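Local coordinates for protein sulfur oxygenase/reductase (Halothiobacillus neapolitanus, PDB 6QPA) that probably oxidises and disproportionates elemental sulfur with oxygen, working at a mononuclear non-haem iron site, at residues A[128-133]-A[150-155]; A[156-161]-A[299-304]; A[180-185]-A[276-281]; A[192-197]-A[256-261]. One frame throughout, in Å; residues are numbered along the deposited sequence.

Interaction 1. Residues A[128-133]-A[150-155]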
loop_
_atom_site.group_PDB
_atom_site.type_symbol
_atom_site.label_atom_id
_atom_site.label_comp_id
_atom_site.label_asym_id
_atom_site.label_seq_id
_atom_site.Cartn_x
_atom_site.Cartn_y
_atom_site.Cartn_z
ATOM N N GLN A 128 3.769 -46.625 40.239
ATOM C CA GLN A 128 2.585 -46.698 39.380
ATOM C C GLN A 128 2.249 -45.326 38.804
ATOM O O GLN A 128 2.419 -44.290 39.456
ATOM C CB GLN A 128 1.379 -47.242 40.166
ATOM C CG GLN A 128 1.558 -48.679 40.666
ATOM C CD GLN A 128 0.371 -49.191 41.497
ATOM O OE1 GLN A 128 -0.621 -48.488 41.689
ATOM N NE2 GLN A 128 0.513 -50.396 42.044
ATOM N N ILE A 129 1.746 -45.309 37.574
ATOM C CA ILE A 129 1.371 -44.013 37.020
ATOM C C ILE A 129 -0.023 -43.634 37.513
ATOM O O ILE A 129 -0.833 -44.482 37.895
ATOM C CB ILE A 129 1.464 -43.979 35.481
ATOM C CG1 ILE A 129 0.506 -44.964 34.837
ATOM C CG2 ILE A 129 2.914 -44.256 35.030
ATOM C CD1 ILE A 129 0.490 -44.813 33.318
ATOM N N MET A 130 -0.285 -42.335 37.579
ATOM C CA MET A 130 -1.554 -41.842 38.105
ATOM C C MET A 130 -1.777 -40.444 37.563
ATOM O O MET A 130 -0.972 -39.914 36.793
ATOM C CB MET A 130 -1.573 -41.835 39.635
ATOM C CG MET A 130 -0.469 -40.950 40.231
ATOM S SD MET A 130 -0.432 -40.933 42.046
ATOM C CE MET A 130 0.398 -42.475 42.393
ATOM N N SER A 131 -2.878 -39.845 37.973
ATOM C CA SER A 131 -3.126 -38.462 37.624
ATOM C C SER A 131 -3.303 -37.648 38.901
ATOM O O SER A 131 -3.381 -38.199 40.006
ATOM C CB SER A 131 -4.339 -38.348 36.701
ATOM O OG SER A 131 -5.517 -38.493 37.460
ATOM N N MET A 132 -3.344 -36.321 38.724
ATOM C CA MET A 132 -3.495 -35.389 39.844
ATOM C C MET A 132 -4.722 -35.708 40.697
ATOM O O MET A 132 -4.661 -35.667 41.931
ATOM C CB MET A 132 -3.593 -33.947 39.329
ATOM C CG MET A 132 -2.322 -33.341 38.750
ATOM S SD MET A 132 -1.063 -32.971 40.000
ATOM C CE MET A 132 -0.030 -31.777 39.137
ATOM N N THR A 133 -5.869 -35.957 40.055
ATOM C CA THR A 133 -7.079 -36.207 40.829
ATOM C C THR A 133 -7.045 -37.551 41.548
ATOM O O THR A 133 -7.923 -37.808 42.384
ATOM C CB THR A 133 -8.332 -36.099 39.937
ATOM O OG1 THR A 133 -8.198 -36.945 38.798
ATOM C CG2 THR A 133 -8.540 -34.655 39.471
ATOM N N PRO A 150 4.368 -42.936 47.205
ATOM C CA PRO A 150 5.340 -42.900 46.112
ATOM C C PRO A 150 5.561 -41.481 45.595
ATOM O O PRO A 150 4.814 -40.540 45.894
ATOM C CB PRO A 150 4.682 -43.775 45.044
ATOM C CG PRO A 150 3.213 -43.565 45.280
ATOM C CD PRO A 150 3.067 -43.479 46.772
ATOM N N LYS A 151 6.631 -41.344 44.812
ATOM C CA LYS A 151 6.749 -40.202 43.913
ATOM C C LYS A 151 5.580 -40.197 42.923
ATOM O O LYS A 151 5.080 -41.251 42.506
ATOM C CB LYS A 151 8.084 -40.270 43.161
ATOM C CG LYS A 151 9.349 -40.238 44.059
ATOM C CD LYS A 151 9.328 -38.982 44.985
ATOM C CE LYS A 151 10.705 -38.662 45.595
ATOM N NZ LYS A 151 11.559 -38.014 44.543
ATOM N N VAL A 152 5.130 -39.011 42.541
ATOM C CA VAL A 152 3.970 -38.902 41.651
ATOM C C VAL A 152 4.435 -38.988 40.201
ATOM O O VAL A 152 5.117 -38.086 39.709
ATOM C CB VAL A 152 3.171 -37.618 41.895
ATOM C CG1 VAL A 152 2.056 -37.537 40.869
ATOM C CG2 VAL A 152 2.582 -37.630 43.298
ATOM N N ALA A 153 4.053 -40.079 39.515
ATOM C CA ALA A 153 4.363 -40.299 38.094
ATOM C C ALA A 153 3.092 -40.018 37.297
ATOM O O ALA A 153 2.201 -40.867 37.220
ATOM C CB ALA A 153 4.879 -41.722 37.841
ATOM N N LEU A 154 2.994 -38.818 36.723
ATOM C CA LEU A 154 1.766 -38.392 36.058
ATOM C C LEU A 154 1.652 -39.061 34.694
ATOM O O LEU A 154 2.565 -38.957 33.866
ATOM C CB LEU A 154 1.719 -36.869 35.917
ATOM C CG LEU A 154 1.599 -36.128 37.254
ATOM C CD1 LEU A 154 1.654 -34.628 37.027
ATOM C CD2 LEU A 154 0.328 -36.494 37.986
ATOM N N SER A 155 0.529 -39.748 34.475
ATOM C CA SER A 155 0.260 -40.460 33.223
ATOM C C SER A 155 0.368 -39.516 32.034
ATOM O O SER A 155 -0.300 -38.480 32.000
ATOM C CB SER A 155 -1.134 -41.088 33.281
ATOM O OG SER A 155 -1.395 -41.852 32.115
HETATM O O HOH W 1 -1.869 -37.692 34.275
#
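M130 starts away from 150-155, but its end bends back to meet V152 and P150. Its CG lies 4.3 Å from V152 CG1, and the kink at chi3 (79°) brings the terminal CE obliquely to 4.2 Å from P150 CG; V138 of helix 135-144 packs against both M130 and P150. M132 makes the next apolar contact: its chain folds at chi2 (-71°) and comes across L154, with M132 CE 3.9 Å from L154 CD1, while L154 CD2 rests 3.7 Å from the M132 backbone N. I129 CD1 touches the hydroxyl end of S155. Two short, weakly bonded strands, 129-130 and 153-154, pair in parallel sense at M130 and L154 and are connected through helix 135-144, a small beta-alpha-beta unit separate from the large antiparallel sheet of the chain. M130 bonds through both of its backbone polar groups. Its N donates to A153 O (2.9 Å), and its O accepts S155 N at 2.8 Å. The same oxygen also meets the L154 CA-H, CA to O 3.2 Å. A water lies within reach of S155 O and, weakly and at longer range, of M130 O. At the polar edge, S131 OG hydrogen-bonds E260 of a neighbouring subunit.

Interaction 2. Residues A[156-161]-A[299-304]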
loop_
_atom_site.group_PDB
_atom_site.type_symbol
_atom_site.label_atom_id
_atom_site.label_comp_id
_atom_site.label_asym_id
_atom_site.label_seq_id
_atom_site.Cartn_x
_atom_site.Cartn_y
_atom_site.Cartn_z
ATOM N N SER A 156 1.234 -39.866 31.080
ATOM C CA SER A 156 1.460 -39.080 29.866
ATOM C C SER A 156 1.778 -37.610 30.148
ATOM O O SER A 156 1.474 -36.752 29.320
ATOM C CB SER A 156 0.242 -39.168 28.931
ATOM O OG SER A 156 0.052 -40.483 28.454
ATOM N N GLN A 157 2.383 -37.302 31.299
ATOM C CA GLN A 157 2.663 -35.915 31.698
ATOM C C GLN A 157 3.951 -35.843 32.523
ATOM O O GLN A 157 3.975 -35.299 33.630
ATOM C CB GLN A 157 1.514 -35.307 32.507
ATOM C CG GLN A 157 0.264 -34.908 31.738
ATOM C CD GLN A 157 -0.894 -34.454 32.662
ATOM O OE1 GLN A 157 -0.686 -34.101 33.834
ATOM N NE2 GLN A 157 -2.115 -34.458 32.120
ATOM N N ARG A 158 5.040 -36.400 32.006
ATOM C CA ARG A 158 6.332 -36.303 32.678
ATOM C C ARG A 158 7.403 -36.585 31.636
ATOM O O ARG A 158 7.110 -36.773 30.454
ATOM C CB ARG A 158 6.418 -37.244 33.889
ATOM C CG ARG A 158 6.473 -38.738 33.546
ATOM C CD ARG A 158 6.066 -39.627 34.703
ATOM N NE ARG A 158 6.246 -41.038 34.340
ATOM C CZ ARG A 158 5.404 -41.722 33.564
ATOM N NH1 ARG A 158 4.290 -41.143 33.098
ATOM N NH2 ARG A 158 5.669 -42.990 33.262
ATOM N N THR A 159 8.652 -36.600 32.077
ATOM C CA THR A 159 9.783 -36.771 31.186
ATOM C C THR A 159 10.418 -38.132 31.445
ATOM O O THR A 159 10.584 -38.542 32.601
ATOM C CB THR A 159 10.800 -35.644 31.386
ATOM O OG1 THR A 159 10.210 -34.416 30.972
ATOM C CG2 THR A 159 12.095 -35.905 30.564
ATOM N N VAL A 160 10.719 -38.855 30.376
ATOM C CA VAL A 160 11.470 -40.099 30.478
ATOM C C VAL A 160 12.812 -39.885 29.803
ATOM O O VAL A 160 12.887 -39.396 28.666
ATOM C CB VAL A 160 10.709 -41.299 29.886
ATOM C CG1 VAL A 160 11.598 -42.562 29.895
ATOM C CG2 VAL A 160 9.432 -41.554 30.694
ATOM N N VAL A 161 13.869 -40.230 30.514
ATOM C CA VAL A 161 15.227 -40.119 30.018
ATOM C C VAL A 161 15.810 -41.523 29.931
ATOM O O VAL A 161 15.578 -42.346 30.823
ATOM C CB VAL A 161 16.024 -39.207 30.970
ATOM C CG1 VAL A 161 17.441 -39.537 30.939
ATOM C CG2 VAL A 161 15.774 -37.737 30.605
ATOM N N PHE A 299 12.716 -38.082 26.328
ATOM C CA PHE A 299 11.469 -38.514 25.710
ATOM C C PHE A 299 10.247 -37.998 26.462
ATOM O O PHE A 299 10.265 -37.815 27.685
ATOM C CB PHE A 299 11.324 -40.026 25.696
ATOM C CG PHE A 299 12.345 -40.745 24.887
ATOM C CD1 PHE A 299 13.569 -41.083 25.446
ATOM C CD2 PHE A 299 12.067 -41.136 23.588
ATOM C CE1 PHE A 299 14.507 -41.787 24.726
ATOM C CE2 PHE A 299 13.001 -41.847 22.851
ATOM C CZ PHE A 299 14.233 -42.169 23.426
ATOM N N SER A 300 9.148 -37.864 25.723
ATOM C CA SER A 300 7.849 -37.680 26.319
ATOM C C SER A 300 7.039 -38.953 26.147
ATOM O O SER A 300 6.994 -39.500 25.041
ATOM C CB SER A 300 7.116 -36.511 25.672
ATOM O OG SER A 300 5.817 -36.466 26.209
ATOM N N PRO A 301 6.446 -39.492 27.202
ATOM C CA PRO A 301 5.561 -40.650 27.023
ATOM C C PRO A 301 4.236 -40.212 26.407
ATOM O O PRO A 301 3.458 -39.491 27.034
ATOM C CB PRO A 301 5.388 -41.187 28.452
ATOM C CG PRO A 301 5.581 -39.990 29.326
ATOM C CD PRO A 301 6.591 -39.112 28.618
ATOM N N MET A 302 3.995 -40.594 25.154
ATOM C CA MET A 302 2.782 -40.167 24.473
ATOM C C MET A 302 1.572 -40.933 24.984
ATOM O O MET A 302 0.531 -40.345 25.291
ATOM C CB MET A 302 2.925 -40.365 22.965
ATOM C CG MET A 302 3.854 -39.423 22.248
ATOM S SD MET A 302 3.948 -37.769 23.024
ATOM C CE MET A 302 2.555 -36.928 22.255
ATOM N N MET A 303 1.676 -42.257 25.034
ATOM C CA MET A 303 0.593 -43.133 25.450
ATOM C C MET A 303 1.218 -44.155 26.370
ATOM O O MET A 303 2.373 -44.530 26.171
ATOM C CB MET A 303 -0.088 -43.853 24.269
ATOM C CG MET A 303 -0.628 -42.930 23.188
ATOM S SD MET A 303 -1.671 -43.791 21.988
ATOM C CE MET A 303 -1.030 -43.134 20.439
ATOM N N GLU A 304 0.488 -44.558 27.398
ATOM C CA GLU A 304 0.999 -45.559 28.319
ATOM C C GLU A 304 -0.138 -46.463 28.733
ATOM O O GLU A 304 -1.261 -45.996 28.953
ATOM C CB GLU A 304 1.590 -44.940 29.581
ATOM C CG GLU A 304 2.573 -43.833 29.345
ATOM C CD GLU A 304 3.118 -43.310 30.656
ATOM O OE1 GLU A 304 2.598 -42.276 31.129
ATOM O OE2 GLU A 304 4.040 -43.954 31.212
HETATM O O HOH W 2 4.577 -35.821 28.737
HETATM O O HOH W 3 9.843 -34.548 27.629
#
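V160 and F299 form an antiparallel hydrogen-bonded pair joining strands 159-167 and 290-305, neighbours in the large antiparallel sheet of a protein whose family belongs to the dimeric alpha/beta-barrel clan. V160 N donates to F299 O (2.9 Å) and F299 N to V160 O (2.7 Å). The F299 ring turns its edge to V160 O, while its CB packs beside V160 CB. Further on, the chain turns a corner at M303, so that E304 points back at 156-161. R158 leaves its backbone away from the partner: CG is wedged between backbone N and carbonyl carbon (chi1 70°), and the rest of the chain runs extended until the NH1/NH2 edge of the guanidinium meets E304. The grip is end-on and bidentate. R158 NH1 meets E304 OE1 at 2.8 Å and NH2 meets OE2 at 2.8 Å on its syn lone pair, with guanidinium and carboxylate planes 26° apart, nearly coplanar. OE1 takes a second donor, S156 N at 2.8 Å, which helps fix the carboxylate. R158 NE carries a further salt bridge to E258, and P301 CG lies over one guanidinium face, 4.2 Å from R158 NH1. S156 OG, which also bonds Q267 of a neighbouring subunit, donates to M302 O at 3.2 Å from well above the carbonyl plane, 61° out of it.

Interaction 3. Residues A[180-185]-A[276-281]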
loop_
_atom_site.group_PDB
_atom_site.type_symbol
_atom_site.label_atom_id
_atom_site.label_comp_id
_atom_site.label_asym_id
_atom_site.label_seq_id
_atom_site.Cartn_x
_atom_site.Cartn_y
_atom_site.Cartn_z
ATOM N N THR A 180 22.998 -48.933 40.314
ATOM C CA THR A 180 22.007 -49.022 41.375
ATOM C C THR A 180 22.300 -48.015 42.474
ATOM O O THR A 180 21.404 -47.290 42.916
ATOM C CB THR A 180 21.978 -50.434 41.949
ATOM O OG1 THR A 180 21.506 -51.352 40.957
ATOM C CG2 THR A 180 21.104 -50.498 43.191
ATOM N N GLU A 181 23.553 -47.952 42.932
ATOM C CA GLU A 181 23.869 -47.011 44.005
ATOM C C GLU A 181 23.666 -45.567 43.556
ATOM O O GLU A 181 23.128 -44.749 44.308
ATOM C CB GLU A 181 25.302 -47.243 44.513
ATOM C CG GLU A 181 25.603 -46.398 45.750
ATOM C CD GLU A 181 26.997 -46.617 46.348
ATOM O OE1 GLU A 181 27.782 -47.452 45.828
ATOM O OE2 GLU A 181 27.293 -45.930 47.352
ATOM N N THR A 182 24.064 -45.246 42.317
ATOM C CA THR A 182 23.865 -43.902 41.777
ATOM C C THR A 182 22.389 -43.521 41.785
ATOM O O THR A 182 22.011 -42.429 42.233
ATOM C CB THR A 182 24.393 -43.824 40.338
ATOM O OG1 THR A 182 25.773 -44.178 40.293
ATOM C CG2 THR A 182 24.232 -42.380 39.777
ATOM N N LEU A 183 21.540 -44.419 41.273
ATOM C CA LEU A 183 20.123 -44.119 41.082
ATOM C C LEU A 183 19.382 -44.024 42.410
ATOM O O LEU A 183 18.487 -43.185 42.573
ATOM C CB LEU A 183 19.500 -45.185 40.175
ATOM C CG LEU A 183 19.985 -45.115 38.728
ATOM C CD1 LEU A 183 19.696 -46.393 37.953
ATOM C CD2 LEU A 183 19.345 -43.871 38.037
ATOM N N GLU A 184 19.747 -44.874 43.370
ATOM C CA GLU A 184 19.155 -44.795 44.696
ATOM C C GLU A 184 19.512 -43.484 45.385
ATOM O O GLU A 184 18.687 -42.912 46.108
ATOM C CB GLU A 184 19.618 -45.986 45.531
ATOM C CG GLU A 184 18.979 -47.277 45.067
ATOM C CD GLU A 184 19.439 -48.493 45.854
ATOM O OE1 GLU A 184 20.513 -48.427 46.486
ATOM O OE2 GLU A 184 18.719 -49.513 45.840
ATOM N N TRP A 185 20.755 -43.020 45.213
ATOM C CA TRP A 185 21.134 -41.724 45.762
ATOM C C TRP A 185 20.282 -40.622 45.148
ATOM O O TRP A 185 19.746 -39.762 45.857
ATOM C CB TRP A 185 22.620 -41.464 45.512
ATOM C CG TRP A 185 23.260 -40.312 46.297
ATOM C CD1 TRP A 185 24.042 -40.432 47.410
ATOM C CD2 TRP A 185 23.208 -38.900 46.003
ATOM N NE1 TRP A 185 24.480 -39.196 47.830
ATOM C CE2 TRP A 185 23.988 -38.237 46.989
ATOM C CE3 TRP A 185 22.599 -38.137 45.004
ATOM C CZ2 TRP A 185 24.160 -36.838 47.015
ATOM C CZ3 TRP A 185 22.767 -36.719 45.030
ATOM C CH2 TRP A 185 23.559 -36.102 46.026
ATOM N N TYR A 276 29.686 -33.663 45.033
ATOM C CA TYR A 276 30.934 -34.397 45.222
ATOM C C TYR A 276 30.673 -35.872 45.533
ATOM O O TYR A 276 31.317 -36.770 44.976
ATOM C CB TYR A 276 31.764 -33.747 46.342
ATOM C CG TYR A 276 33.024 -34.534 46.622
ATOM C CD1 TYR A 276 34.176 -34.316 45.867
ATOM C CD2 TYR A 276 33.056 -35.511 47.612
ATOM C CE1 TYR A 276 35.328 -35.046 46.086
ATOM C CE2 TYR A 276 34.219 -36.262 47.839
ATOM C CZ TYR A 276 35.342 -36.024 47.065
ATOM O OH TYR A 276 36.499 -36.732 47.268
ATOM N N GLU A 277 29.740 -36.137 46.437
ATOM C CA GLU A 277 29.511 -37.503 46.885
ATOM C C GLU A 277 28.942 -38.367 45.759
ATOM O O GLU A 277 29.434 -39.471 45.505
ATOM C CB GLU A 277 28.593 -37.478 48.104
ATOM C CG GLU A 277 28.223 -38.825 48.683
ATOM C CD GLU A 277 27.337 -38.673 49.913
ATOM O OE1 GLU A 277 26.102 -38.502 49.770
ATOM O OE2 GLU A 277 27.888 -38.691 51.032
ATOM N N LEU A 278 27.907 -37.878 45.066
ATOM C CA LEU A 278 27.348 -38.635 43.950
ATOM C C LEU A 278 28.366 -38.806 42.835
ATOM O O LEU A 278 28.397 -39.844 42.160
ATOM C CB LEU A 278 26.097 -37.950 43.418
ATOM C CG LEU A 278 25.419 -38.720 42.274
ATOM C CD1 LEU A 278 24.978 -40.106 42.732
ATOM C CD2 LEU A 278 24.222 -37.929 41.726
ATOM N N ARG A 279 29.201 -37.785 42.625
ATOM C CA ARG A 279 30.242 -37.864 41.609
ATOM C C ARG A 279 31.196 -39.039 41.850
ATOM O O ARG A 279 31.546 -39.751 40.904
ATOM C CB ARG A 279 30.985 -36.537 41.565
ATOM C CG ARG A 279 32.162 -36.452 40.630
ATOM C CD ARG A 279 32.452 -34.996 40.434
ATOM N NE ARG A 279 33.797 -34.700 39.979
ATOM C CZ ARG A 279 34.144 -33.540 39.430
ATOM N NH1 ARG A 279 33.228 -32.597 39.244
ATOM N NH2 ARG A 279 35.395 -33.323 39.061
ATOM N N GLN A 280 31.601 -39.277 43.108
ATOM C CA GLN A 280 32.475 -40.417 43.397
ATOM C C GLN A 280 31.766 -41.737 43.118
ATOM O O GLN A 280 32.342 -42.643 42.509
ATOM C CB GLN A 280 32.937 -40.395 44.859
ATOM C CG GLN A 280 33.585 -39.103 45.328
ATOM C CD GLN A 280 34.552 -38.550 44.323
ATOM O OE1 GLN A 280 35.479 -39.233 43.918
ATOM N NE2 GLN A 280 34.345 -37.299 43.916
ATOM N N ILE A 281 30.511 -41.850 43.557
ATOM C CA ILE A 281 29.717 -43.054 43.324
ATOM C C ILE A 281 29.589 -43.323 41.830
ATOM O O ILE A 281 29.848 -44.436 41.360
ATOM C CB ILE A 281 28.335 -42.902 43.981
ATOM C CG1 ILE A 281 28.466 -42.843 45.511
ATOM C CG2 ILE A 281 27.357 -43.980 43.478
ATOM C CD1 ILE A 281 27.207 -42.375 46.218
#
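A chi1 of -166° swings the W185 indole out from its helix toward 276-281, where the fully extended E277 side chain holds its carboxylate against the indole rim. W185 NE1 donates to E277 OE1 at 2.6 Å, nearly straight (169° at the hydrogen) and in the ring plane; the oxygen is met on its anti side, and ring and carboxylate stand almost perpendicular. L278 comes over one ring face in a CH-pi contact, its CB 3.8 Å from the centroid of the W185 six-membered ring and close to the ring normal, with L278 CD2 3.7 Å from W185 CE3. Helices 172-189 and 276-287 thus pack antiparallel, the axes of the two short segments 9.7 Å apart at closest and their directions 158° apart. L183 looks away from this interface, onto W196 and I257 of the sheet, so helix 276-287 packs on the side of helix 172-189 turned from these sheet residues. A leucine in place of W185 would probably leave the E277 carboxylate without this donor and L278 CB without its flat bearing surface. I281 fills the next turn: its CD1 is 3.9 Å from W185 CD1, and its CG2 touches T182 OG1, which bonds back to G178 O. E181 crosses I281 at about a right angle, with OE2 3.7 Å from I281 CD1.

Interaction 4. Residues A[192-197]-A[256-261]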
loop_
_atom_site.group_PDB
_atom_site.type_symbol
_atom_site.label_atom_id
_atom_site.label_comp_id
_atom_site.label_asym_id
_atom_site.label_seq_id
_atom_site.Cartn_x
_atom_site.Cartn_y
_atom_site.Cartn_z
ATOM N N GLY A 192 12.468 -33.860 42.059
ATOM C CA GLY A 192 11.763 -34.213 40.841
ATOM C C GLY A 192 12.085 -35.574 40.279
ATOM O O GLY A 192 11.651 -35.878 39.161
ATOM N N MET A 193 12.840 -36.394 41.012
ATOM C CA MET A 193 13.196 -37.745 40.573
ATOM C C MET A 193 12.024 -38.683 40.817
ATOM O O MET A 193 11.734 -39.033 41.960
ATOM C CB MET A 193 14.422 -38.211 41.349
ATOM C CG MET A 193 15.446 -38.940 40.544
ATOM S SD MET A 193 14.951 -40.635 40.370
ATOM C CE MET A 193 16.577 -41.379 40.103
ATOM N N VAL A 194 11.394 -39.148 39.747
ATOM C CA VAL A 194 10.169 -39.926 39.881
ATOM C C VAL A 194 10.456 -41.416 40.025
ATOM O O VAL A 194 9.842 -42.096 40.854
ATOM C CB VAL A 194 9.257 -39.644 38.674
ATOM C CG1 VAL A 194 8.096 -40.624 38.675
ATOM C CG2 VAL A 194 8.761 -38.193 38.728
ATOM N N GLY A 195 11.398 -41.947 39.257
ATOM C CA GLY A 195 11.668 -43.373 39.337
ATOM C C GLY A 195 12.753 -43.778 38.367
ATOM O O GLY A 195 13.264 -42.966 37.597
ATOM N N TRP A 196 13.114 -45.060 38.416
ATOM C CA TRP A 196 14.191 -45.511 37.552
ATOM C C TRP A 196 14.110 -47.013 37.333
ATOM O O TRP A 196 13.471 -47.751 38.086
ATOM C CB TRP A 196 15.564 -45.125 38.119
ATOM C CG TRP A 196 15.835 -45.669 39.494
ATOM C CD1 TRP A 196 15.647 -45.030 40.691
ATOM C CD2 TRP A 196 16.345 -46.975 39.809
ATOM N NE1 TRP A 196 16.023 -45.857 41.736
ATOM C CE2 TRP A 196 16.458 -47.052 41.217
ATOM C CE3 TRP A 196 16.741 -48.074 39.034
ATOM C CZ2 TRP A 196 16.937 -48.195 41.868
ATOM C CZ3 TRP A 196 17.212 -49.221 39.686
ATOM C CH2 TRP A 196 17.308 -49.270 41.090
ATOM N N MET A 197 14.861 -47.461 36.335
ATOM C CA MET A 197 14.915 -48.865 35.954
ATOM C C MET A 197 16.228 -49.096 35.219
ATOM O O MET A 197 16.642 -48.259 34.412
ATOM C CB MET A 197 13.685 -49.207 35.085
ATOM C CG MET A 197 13.613 -50.549 34.450
ATOM S SD MET A 197 11.937 -50.835 33.782
ATOM C CE MET A 197 11.815 -49.545 32.534
ATOM N N HIS A 256 16.792 -46.162 32.521
ATOM C CA HIS A 256 15.517 -45.471 32.327
ATOM C C HIS A 256 15.225 -44.653 33.583
ATOM O O HIS A 256 15.142 -45.218 34.675
ATOM C CB HIS A 256 14.435 -46.515 32.044
ATOM C CG HIS A 256 13.022 -46.006 32.068
ATOM N ND1 HIS A 256 12.184 -46.116 30.981
ATOM C CD2 HIS A 256 12.271 -45.490 33.068
ATOM C CE1 HIS A 256 10.990 -45.647 31.294
ATOM N NE2 HIS A 256 11.014 -45.268 32.559
ATOM N N ILE A 257 15.144 -43.329 33.446
ATOM C CA ILE A 257 14.886 -42.452 34.590
ATOM C C ILE A 257 13.721 -41.528 34.271
ATOM O O ILE A 257 13.729 -40.832 33.248
ATOM C CB ILE A 257 16.117 -41.616 34.981
ATOM C CG1 ILE A 257 17.387 -42.480 34.975
ATOM C CG2 ILE A 257 15.886 -41.000 36.357
ATOM C CD1 ILE A 257 18.648 -41.695 35.194
ATOM N N GLU A 258 12.757 -41.471 35.179
ATOM C CA GLU A 258 11.599 -40.614 35.026
ATOM C C GLU A 258 11.747 -39.400 35.925
ATOM O O GLU A 258 12.253 -39.497 37.053
ATOM C CB GLU A 258 10.306 -41.373 35.337
ATOM C CG GLU A 258 10.238 -42.640 34.529
ATOM C CD GLU A 258 8.873 -43.302 34.471
ATOM O OE1 GLU A 258 8.739 -44.200 33.624
ATOM O OE2 GLU A 258 7.949 -42.950 35.238
ATOM N N TRP A 259 11.344 -38.253 35.389
ATOM C CA TRP A 259 11.505 -36.964 36.038
ATOM C C TRP A 259 10.223 -36.164 35.872
ATOM O O TRP A 259 9.468 -36.358 34.913
ATOM C CB TRP A 259 12.671 -36.170 35.436
ATOM C CG TRP A 259 14.011 -36.819 35.561
ATOM C CD1 TRP A 259 14.606 -37.651 34.660
ATOM C CD2 TRP A 259 14.938 -36.673 36.643
ATOM N NE1 TRP A 259 15.845 -38.034 35.108
ATOM C CE2 TRP A 259 16.076 -37.449 36.326
ATOM C CE3 TRP A 259 14.911 -35.982 37.856
ATOM C CZ2 TRP A 259 17.191 -37.547 37.185
ATOM C CZ3 TRP A 259 16.034 -36.070 38.709
ATOM C CH2 TRP A 259 17.155 -36.843 38.358
ATOM N N GLU A 260 10.026 -35.206 36.779
ATOM C CA GLU A 260 8.831 -34.369 36.725
ATOM C C GLU A 260 8.716 -33.619 35.402
ATOM O O GLU A 260 7.608 -33.451 34.877
ATOM C CB GLU A 260 8.823 -33.377 37.884
ATOM C CG GLU A 260 7.654 -32.384 37.813
ATOM C CD GLU A 260 7.490 -31.552 39.072
ATOM O OE1 GLU A 260 7.322 -30.329 38.941
ATOM O OE2 GLU A 260 7.492 -32.120 40.192
ATOM N N SER A 261 9.840 -33.146 34.864
ATOM C CA SER A 261 9.842 -32.240 33.719
ATOM C C SER A 261 11.218 -32.313 33.064
ATOM O O SER A 261 12.159 -32.850 33.651
ATOM C CB SER A 261 9.534 -30.801 34.156
ATOM O OG SER A 261 10.674 -30.240 34.810
#
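A classic beta bulge marks this pairing of strands 193-204 and 251-259: V194 and G195 both face E258. E258 O accepts V194 N at 2.8 Å and G195 N weakly at 3.4 Å; E258 N returns a bond to G195 O at 2.9 Å. M197 and H256 then bond reciprocally through their backbones, and at the other end G192 O receives E260 N, with G192 at a positive phi, which favours glycine. The antiparallel pair belongs to the large curled sheet expected of the dimeric alpha/beta-barrel clan. On the face that helix 172-189 covers, M193 folds at chi2 (-82°) across W259: CG sits 3.8 Å from the centroid of the W259 six-membered ring, SD stands farther off at 4.9 Å in a Met-aromatic contact, and CE continues to I257 CG2 at 3.8 Å. On the other face M197, bent at chi3 (63°), sets its CE over the H256 ring, 3.9 Å from the centroid. H256 NE2 donates in the ring plane to E258 OE1 at 2.7 Å, nearly straight (168°), using the anti lone pair; Y79 OH bonds ND1, and R309 forms a salt bridge with E258 OE1. A leucine in place of H256 would probably leave Y79 OH without this partner and E258 OE1 with R309 but not the imidazole N-H, and take away the ring under M197 CE. E260 OE2 hydrogen-bonds T133 of a neighbouring subunit.

Overall arrangement
Interactions 2 and 4 lie closest, their centres about 10 Å apart, because strand 159-167 is hydrogen-bonded to strand 251-259; R158 NE also reaches E258 OE2 at 2.7 Å, linking the two charge networks. Interaction 1 adjoins both, about 12 Å from each between centres: I129 CG2 touches R158 NH2 at 3.5 Å, and K151 NZ lies 2.8 Å from M193 O, a probable hydrogen bond. Interaction 3 stands outside, its centre about 15 Å from interaction 4, which it meets through L183 CD2 and I257 CD1 at 3.6 Å, and about 25 Å from interactions 1 and 2. All four lie away from the iron bound by H88, H92 and E116, and each borders other subunits of the 24-chain assembly.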